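Side-chain contacts in aromatic-amino-acid transaminase TyrB (Burkholderia cenocepacia K56-2Valvano, PDB 4WD2), which probably catalyses the reversible, pyridoxal-phosphate-dependent transfer of the amino group between aromatic amino acids and 2-oxo acids: residues V86-V90 and F91-H95; G78-A81 and Y82-A85. All blocks are in the same frame, centred on the assembly; numbering follows the deposited sequence.

In the fold
Helix 80-91 illustrates how a single helix is begun and ended by local contacts. Interaction 2 comes first along the chain and forms the N-terminal end, where G78 and L79 lead into the first turns; interaction 1 follows directly and covers the last turn and the loop leading to helix 96-99. Their centres lie about 12 Å apart, on the same side of the chain's centre and about 18 Å (interaction 1) and 21 Å (interaction 2) from it. Both ends lean on strand 103-108, an outer strand of the mixed eight-stranded sheet in the aminotransferase fold, and R98 takes polar side chains from both, Q87 of one and D84 of the other.

Interaction 1: residues V86-V90 and F91-H95; sequences VQSLV and FGADH
The ring of F91 has V90 over one face and a backbone carbonyl oxygen at its edge. On the face, V90 CG1 lies 4.1 Å from the centroid of the F91 ring, a CH-pi contact set 23° off the ring normal and shifted toward the rim. At the edge, Q87 O lies in the ring plane, 3.3 Å from F91 CD1. The same oxygen accepts F91 N at 3.0 Å, so the carbonyl meets both the backbone and the ring of one residue. CG of F91 stands beside its own backbone N (chi1 -64°), which turns the ring back along the helix to reach both partners. The side chain of Q87 passes close by, its CG 4.0 Å from F91 CD1 and its amide plane nearly perpendicular to the ring.

Here the helix stops. G92 leaves helical geometry with positive phi, yet it still makes a weak hydrogen bond, G92 N to S88 O 2.8 Å. The chain then turns through a type I beta turn from G92 to H95, and S88 OG rests against A93, 3.4 Å from A93 CA and 3.5 Å from A93 CB. H95 in turn is the N-cap of helix 96-99, its ND1 accepting A97 N.

In the fold, V90 and F91 pack on V236 of helix 234-241, while Q87 and F91 meet I103 of strand 103-108. Q87 ends in bonds to R98 and T105; R237 NE, from helix 234-241, bonds V90 O, and the backbone O of R237 pairs with H95 NE2.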
loop_
_atom_site.group_PDB
_atom_site.type_symbol
_atom_site.label_atom_id
_atom_site.label_comp_id
_atom_site.label_asym_id
_atom_site.label_seq_id
_atom_site.Cartn_x
_atom_site.Cartn_y
_atom_site.Cartn_z
ATOM N N VAL A 86 2.920 8.651 -16.178
ATOM C CA VAL A 86 4.150 8.408 -15.437
ATOM C C VAL A 86 5.266 7.905 -16.344
ATOM O O VAL A 86 6.406 8.357 -16.247
ATOM C CB VAL A 86 3.916 7.400 -14.303
ATOM C CG1 VAL A 86 5.238 6.927 -13.718
ATOM C CG2 VAL A 86 3.054 8.031 -13.240
ATOM N N GLN A 87 4.932 6.972 -17.234
ATOM C CA GLN A 87 5.927 6.400 -18.136
ATOM C C GLN A 87 6.492 7.469 -19.071
ATOM O O GLN A 87 7.705 7.539 -19.307
ATOM C CB GLN A 87 5.315 5.256 -18.939
ATOM C CG GLN A 87 6.335 4.446 -19.705
ATOM C CD GLN A 87 5.681 3.476 -20.643
ATOM O OE1 GLN A 87 5.444 3.786 -21.810
ATOM N NE2 GLN A 87 5.367 2.298 -20.138
ATOM N N SER A 88 5.604 8.310 -19.586
ATOM C CA SER A 88 5.992 9.427 -20.448
ATOM C C SER A 88 6.866 10.443 -19.705
ATOM O O SER A 88 7.863 10.935 -20.238
ATOM C CB SER A 88 4.747 10.116 -21.002
ATOM O OG SER A 88 5.104 11.138 -21.912
ATOM N N LEU A 89 6.488 10.765 -18.475
ATOM C CA LEU A 89 7.252 11.719 -17.678
ATOM C C LEU A 89 8.662 11.219 -17.398
ATOM O O LEU A 89 9.628 11.970 -17.502
ATOM C CB LEU A 89 6.537 12.002 -16.355
ATOM C CG LEU A 89 7.331 12.796 -15.319
ATOM C CD1 LEU A 89 7.579 14.227 -15.784
ATOM C CD2 LEU A 89 6.587 12.788 -13.992
ATOM N N VAL A 90 8.773 9.945 -17.037
ATOM C CA VAL A 90 10.058 9.372 -16.651
ATOM C C VAL A 90 11.004 9.150 -17.833
ATOM O O VAL A 90 12.182 9.493 -17.753
ATOM C CB VAL A 90 9.869 8.038 -15.910
ATOM C CG1 VAL A 90 11.217 7.345 -15.687
ATOM C CG2 VAL A 90 9.174 8.271 -14.582
ATOM N N PHE A 91 10.498 8.580 -18.923
ATOM C CA PHE A 91 11.363 8.199 -20.040
ATOM C C PHE A 91 11.372 9.229 -21.165
ATOM O O PHE A 91 12.230 9.183 -22.051
ATOM C CB PHE A 91 10.944 6.835 -20.603
ATOM C CG PHE A 91 11.115 5.699 -19.629
ATOM C CD1 PHE A 91 10.093 5.354 -18.756
ATOM C CD2 PHE A 91 12.294 4.972 -19.593
ATOM C CE1 PHE A 91 10.248 4.317 -17.855
ATOM C CE2 PHE A 91 12.452 3.924 -18.694
ATOM C CZ PHE A 91 11.430 3.602 -17.823
ATOM N N GLY A 92 10.421 10.154 -21.126
ATOM C CA GLY A 92 10.218 11.076 -22.223
ATOM C C GLY A 92 9.210 10.473 -23.177
ATOM O O GLY A 92 9.272 9.275 -23.483
ATOM N N ALA A 93 8.277 11.300 -23.639
ATOM C CA ALA A 93 7.228 10.878 -24.560
ATOM C C ALA A 93 7.769 10.158 -25.789
ATOM O O ALA A 93 7.163 9.193 -26.263
ATOM C CB ALA A 93 6.393 12.090 -24.996
ATOM N N ASP A 94 8.902 10.625 -26.306
ATOM C CA ASP A 94 9.433 10.105 -27.563
ATOM C C ASP A 94 10.418 8.946 -27.387
ATOM O O ASP A 94 11.117 8.571 -28.337
ATOM C CB ASP A 94 10.113 11.234 -28.350
ATOM C CG ASP A 94 11.389 11.745 -27.679
ATOM O OD1 ASP A 94 11.622 11.438 -26.490
ATOM O OD2 ASP A 94 12.164 12.463 -28.350
ATOM N N HIS A 95 10.493 8.385 -26.184
ATOM C CA HIS A 95 11.503 7.366 -25.930
ATOM C C HIS A 95 11.219 6.122 -26.765
ATOM O O HIS A 95 10.082 5.664 -26.817
ATOM C CB HIS A 95 11.573 7.007 -24.451
ATOM C CG HIS A 95 12.852 6.339 -24.073
ATOM N ND1 HIS A 95 13.178 5.062 -24.493
ATOM C CD2 HIS A 95 13.906 6.772 -23.342
ATOM C CE1 HIS A 95 14.368 4.741 -24.028
ATOM N NE2 HIS A 95 14.831 5.759 -23.321
#

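Interaction 2: residues G78-A81 and Y82-A85; sequences GLAA and YRDA
This contact is the N-terminal start of helix 80-91, with L79 at the N-cap position and the first backbone bonds of the helix closing behind it. L79 O accepts R83 N at 3.0 Å in a nearly straight bond (N-H...O angle 173°), approached almost head-on to the carbonyl. A80 O and A81 O then take D84 N and A85 N, respectively, and the regular i to i+4 pattern is under way.

The side chains lie along this backbone ladder. L79 CB and Y82 CB touch at 3.8 Å, an apolar contact one turn apart. With CG anti to the backbone N of Y82 (chi1 178°), the ring leads off from this contact toward helix 297-307, where it meets A299 and V302, and its hydroxyl bonds to G264 O. L79 touches K300 of the same helix.

R83 turns back toward the start of the helix. R83 CG, placed anti to the carbonyl carbon (chi1 -64°), lies 3.3 Å from L79 O, the very oxygen that its N bonds; the chain then bends at chi3. The guanidinium has two partners: NE bonds to T105 O of strand 103-108, and NH1 donates to a water, 2.9 Å away, that itself donates to G78 O. This bridge ties the arginine to the loop just ahead of the N-cap. G78, with positive phi, has backbone angles at which a side chain would collide with the preceding carbonyl.

D84 OD1 forms a salt bridge with R98, while D84 OD2 receives a hydrogen bond at 3.3 Å from a second water, which also donates to A81 O at 2.9 Å.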
loop_
_atom_site.group_PDB
_atom_site.type_symbol
_atom_site.label_atom_id
_atom_site.label_comp_id
_atom_site.label_asym_id
_atom_site.label_seq_id
_atom_site.Cartn_x
_atom_site.Cartn_y
_atom_site.Cartn_z
ATOM N N GLY A 78 -3.046 -0.398 -11.291
ATOM C CA GLY A 78 -3.494 0.969 -11.099
ATOM C C GLY A 78 -4.155 1.602 -12.307
ATOM O O GLY A 78 -4.477 0.935 -13.293
ATOM N N LEU A 79 -4.353 2.912 -12.214
ATOM C CA LEU A 79 -5.039 3.695 -13.238
ATOM C C LEU A 79 -4.250 3.766 -14.551
ATOM O O LEU A 79 -3.077 4.143 -14.555
ATOM C CB LEU A 79 -5.301 5.105 -12.700
ATOM C CG LEU A 79 -6.409 5.960 -13.311
ATOM C CD1 LEU A 79 -7.762 5.313 -13.070
ATOM C CD2 LEU A 79 -6.366 7.374 -12.722
ATOM N N ALA A 80 -4.905 3.424 -15.660
ATOM C CA ALA A 80 -4.252 3.367 -16.963
ATOM C C ALA A 80 -3.684 4.714 -17.390
ATOM O O ALA A 80 -2.573 4.783 -17.918
ATOM C CB ALA A 80 -5.224 2.853 -18.021
ATOM N N ALA A 81 -4.453 5.779 -17.174
ATOM C CA ALA A 81 -4.025 7.126 -17.532
ATOM C C ALA A 81 -2.814 7.560 -16.707
ATOM O O ALA A 81 -1.899 8.201 -17.228
ATOM C CB ALA A 81 -5.172 8.113 -17.356
ATOM N N TYR A 82 -2.809 7.200 -15.426
ATOM C CA TYR A 82 -1.669 7.464 -14.542
ATOM C C TYR A 82 -0.398 6.767 -15.037
ATOM O O TYR A 82 0.649 7.404 -15.183
ATOM C CB TYR A 82 -1.997 7.011 -13.115
ATOM C CG TYR A 82 -0.902 7.173 -12.069
ATOM C CD1 TYR A 82 0.068 6.190 -11.880
ATOM C CD2 TYR A 82 -0.879 8.280 -11.226
ATOM C CE1 TYR A 82 1.046 6.323 -10.902
ATOM C CE2 TYR A 82 0.091 8.418 -10.247
ATOM C CZ TYR A 82 1.048 7.438 -10.087
ATOM O OH TYR A 82 2.006 7.580 -9.110
ATOM N N ARG A 83 -0.494 5.459 -15.277
ATOM C CA ARG A 83 0.632 4.657 -15.775
ATOM C C ARG A 83 1.260 5.245 -17.041
ATOM O O ARG A 83 2.488 5.329 -17.172
ATOM C CB ARG A 83 0.176 3.220 -16.059
ATOM C CG ARG A 83 -0.297 2.450 -14.845
ATOM C CD ARG A 83 -1.037 1.196 -15.272
ATOM N NE ARG A 83 -0.245 0.410 -16.206
ATOM C CZ ARG A 83 -0.734 -0.202 -17.277
ATOM N NH1 ARG A 83 -2.032 -0.132 -17.556
ATOM N NH2 ARG A 83 0.078 -0.894 -18.065
ATOM N N ASP A 84 0.412 5.650 -17.976
ATOM C CA ASP A 84 0.907 6.206 -19.227
ATOM C C ASP A 84 1.583 7.553 -19.014
ATOM O O ASP A 84 2.635 7.832 -19.596
ATOM C CB ASP A 84 -0.224 6.343 -20.234
ATOM C CG ASP A 84 0.242 6.952 -21.526
ATOM O OD1 ASP A 84 0.911 6.237 -22.299
ATOM O OD2 ASP A 84 -0.046 8.144 -21.763
ATOM N N ALA A 85 0.973 8.387 -18.178
ATOM C CA ALA A 85 1.526 9.700 -17.864
ATOM C C ALA A 85 2.865 9.556 -17.147
ATOM O O ALA A 85 3.826 10.250 -17.461
ATOM C CB ALA A 85 0.557 10.497 -17.017
HETATM O O HOH W 1 -4.357 0.152 -15.890
HETATM O O HOH W 2 -2.283 9.494 -19.756
#